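Local coordinates for protein VP5 (Halorubrum pleomorphic virus 2, PDB 6QGI) that is an envelope protein of a pleomorphic archaeal virus and probably drives fusion of the viral membrane with that of its host, at residues A[355-359]-A[370-375]. Sequence-based numbering, arbitrary orientation.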
loop_
_atom_site.group_PDB
_atom_site.type_symbol
_atom_site.label_atom_id
_atom_site.label_comp_id
_atom_site.label_asym_id
_atom_site.label_seq_id
_atom_site.Cartn_x
_atom_site.Cartn_y
_atom_site.Cartn_z
ATOM N N ASP A 355 -25.271 -1.785 -6.405
ATOM C CA ASP A 355 -26.493 -0.997 -6.453
ATOM C C ASP A 355 -26.223 0.409 -5.920
ATOM O O ASP A 355 -25.552 0.575 -4.895
ATOM C CB ASP A 355 -27.621 -1.684 -5.665
ATOM C CG ASP A 355 -28.998 -1.104 -5.925
ATOM O OD1 ASP A 355 -29.464 -1.172 -7.089
ATOM O OD2 ASP A 355 -29.620 -0.596 -4.966
ATOM N N TRP A 356 -26.695 1.418 -6.665
ATOM C CA TRP A 356 -26.566 2.826 -6.307
ATOM C C TRP A 356 -27.902 3.309 -5.738
ATOM O O TRP A 356 -28.946 3.138 -6.370
ATOM C CB TRP A 356 -26.120 3.663 -7.513
ATOM C CG TRP A 356 -25.710 5.057 -7.148
ATOM C CD1 TRP A 356 -26.498 6.169 -7.156
ATOM C CD2 TRP A 356 -24.417 5.483 -6.694
ATOM N NE1 TRP A 356 -25.776 7.265 -6.745
ATOM C CE2 TRP A 356 -24.492 6.875 -6.464
ATOM C CE3 TRP A 356 -23.195 4.826 -6.471
ATOM C CZ2 TRP A 356 -23.394 7.622 -6.019
ATOM C CZ3 TRP A 356 -22.105 5.568 -6.037
ATOM C CH2 TRP A 356 -22.211 6.947 -5.811
ATOM N N THR A 357 -27.869 3.845 -4.511
ATOM C CA THR A 357 -29.053 4.320 -3.782
ATOM C C THR A 357 -28.913 5.823 -3.471
ATOM O O THR A 357 -29.892 6.469 -3.092
ATOM C CB THR A 357 -29.241 3.454 -2.511
ATOM O OG1 THR A 357 -29.552 2.121 -2.917
ATOM C CG2 THR A 357 -30.349 3.951 -1.593
ATOM N N ALA A 358 -27.712 6.384 -3.672
ATOM C CA ALA A 358 -27.440 7.786 -3.401
ATOM C C ALA A 358 -27.886 8.677 -4.571
ATOM O O ALA A 358 -27.065 9.332 -5.215
ATOM C CB ALA A 358 -25.960 7.970 -3.102
ATOM N N TYR A 359 -29.203 8.713 -4.829
ATOM C CA TYR A 359 -29.783 9.509 -5.906
ATOM C C TYR A 359 -31.131 10.099 -5.505
ATOM O O TYR A 359 -31.819 9.539 -4.648
ATOM C CB TYR A 359 -29.937 8.667 -7.190
ATOM C CG TYR A 359 -30.962 7.553 -7.092
ATOM C CD1 TYR A 359 -32.292 7.770 -7.441
ATOM C CD2 TYR A 359 -30.596 6.273 -6.691
ATOM C CE1 TYR A 359 -33.245 6.757 -7.330
ATOM C CE2 TYR A 359 -31.535 5.242 -6.607
ATOM C CZ TYR A 359 -32.855 5.485 -6.949
ATOM O OH TYR A 359 -33.784 4.477 -6.876
ATOM N N LEU A 370 -27.484 13.150 -7.881
ATOM C CA LEU A 370 -26.861 12.153 -7.002
ATOM C C LEU A 370 -26.530 12.796 -5.662
ATOM O O LEU A 370 -26.043 13.929 -5.636
ATOM C CB LEU A 370 -25.585 11.539 -7.620
ATOM C CG LEU A 370 -25.681 10.804 -8.964
ATOM C CD1 LEU A 370 -24.334 10.223 -9.344
ATOM C CD2 LEU A 370 -26.732 9.699 -8.950
ATOM N N THR A 371 -26.792 12.085 -4.558
ATOM C CA THR A 371 -26.554 12.615 -3.214
ATOM C C THR A 371 -25.168 12.191 -2.660
ATOM O O THR A 371 -24.785 12.643 -1.576
ATOM C CB THR A 371 -27.709 12.244 -2.277
ATOM O OG1 THR A 371 -27.969 10.848 -2.377
ATOM C CG2 THR A 371 -28.981 13.026 -2.584
ATOM N N SER A 372 -24.408 11.375 -3.423
ATOM C CA SER A 372 -23.043 10.963 -3.082
ATOM C C SER A 372 -22.157 10.980 -4.320
ATOM O O SER A 372 -22.631 10.727 -5.428
ATOM C CB SER A 372 -23.008 9.587 -2.424
ATOM O OG SER A 372 -23.632 9.593 -1.150
ATOM N N GLU A 373 -20.864 11.290 -4.116
ATOM C CA GLU A 373 -19.829 11.385 -5.144
ATOM C C GLU A 373 -19.662 10.057 -5.899
ATOM O O GLU A 373 -19.435 9.030 -5.256
ATOM C CB GLU A 373 -18.495 11.795 -4.496
ATOM C CG GLU A 373 -17.520 12.489 -5.435
ATOM C CD GLU A 373 -16.472 13.366 -4.770
ATOM O OE1 GLU A 373 -16.232 13.211 -3.550
ATOM O OE2 GLU A 373 -15.888 14.216 -5.479
ATOM N N PRO A 374 -19.776 10.045 -7.251
ATOM C CA PRO A 374 -19.571 8.782 -7.985
ATOM C C PRO A 374 -18.101 8.349 -7.921
ATOM O O PRO A 374 -17.213 9.185 -7.737
ATOM C CB PRO A 374 -20.028 9.110 -9.409
ATOM C CG PRO A 374 -19.859 10.579 -9.536
ATOM C CD PRO A 374 -20.038 11.175 -8.170
ATOM N N TYR A 375 -17.852 7.044 -8.030
ATOM C CA TYR A 375 -16.503 6.495 -7.908
ATOM C C TYR A 375 -15.695 6.651 -9.187
ATOM O O TYR A 375 -16.265 6.651 -10.275
ATOM C CB TYR A 375 -16.557 5.018 -7.482
ATOM C CG TYR A 375 -17.430 4.761 -6.272
ATOM C CD1 TYR A 375 -17.303 5.528 -5.116
ATOM C CD2 TYR A 375 -18.359 3.724 -6.268
ATOM C CE1 TYR A 375 -18.106 5.296 -4.002
ATOM C CE2 TYR A 375 -19.154 3.469 -5.150
ATOM C CZ TYR A 375 -19.026 4.261 -4.021
ATOM O OH TYR A 375 -19.807 4.019 -2.919
#
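Leu-370 meets the indole of Trp-356 first. Its CD2 methyl lies 3.4 Å from NE1 of Trp-356, and the two side chains cross at about a right angle. Trp-356 swings its indole away from its own backbone N (chi1 -169°) and across to 370-375. The same methyl also touches CB of Tyr-359, where the two backbones form a single bridge. Thr-371 gives the backbone bond of the contact. Its N donates to O of Ala-358 at 2.8 Å, from above the carbonyl plane. NE1 of Trp-356 also donates a weak hydrogen bond, 2.9 Å, to O of Ala-358. Ala-358 is the centre of an inverse gamma turn, and its CB sits over one face of the indole, nearer the edge than the centre. CB of Ser-372 packs against CB of Ala-358 at 3.4 Å. The backbone then follows the indole rim: O of Ser-372 is 3.3 Å from CZ2 of Trp-356, and O of Glu-373 reaches CH2. OE2 of Glu-373 is hydrogen-bonded to N of Ile-1. At Tyr-375 the indole edge meets a ring face in a T-shaped pair, planes at 75°. The loops follow strands 343-355 and 367-370. Both reach strand 418-427, Trp-356 packing on Ala-423 and Phe-425, Tyr-375 pairing edge-to-face with Phe-425. The chemistry is mixed: apolar, aromatic and carbonyl contacts hold the indole, and Ala-358 O, taking two N-H groups, couples the segments.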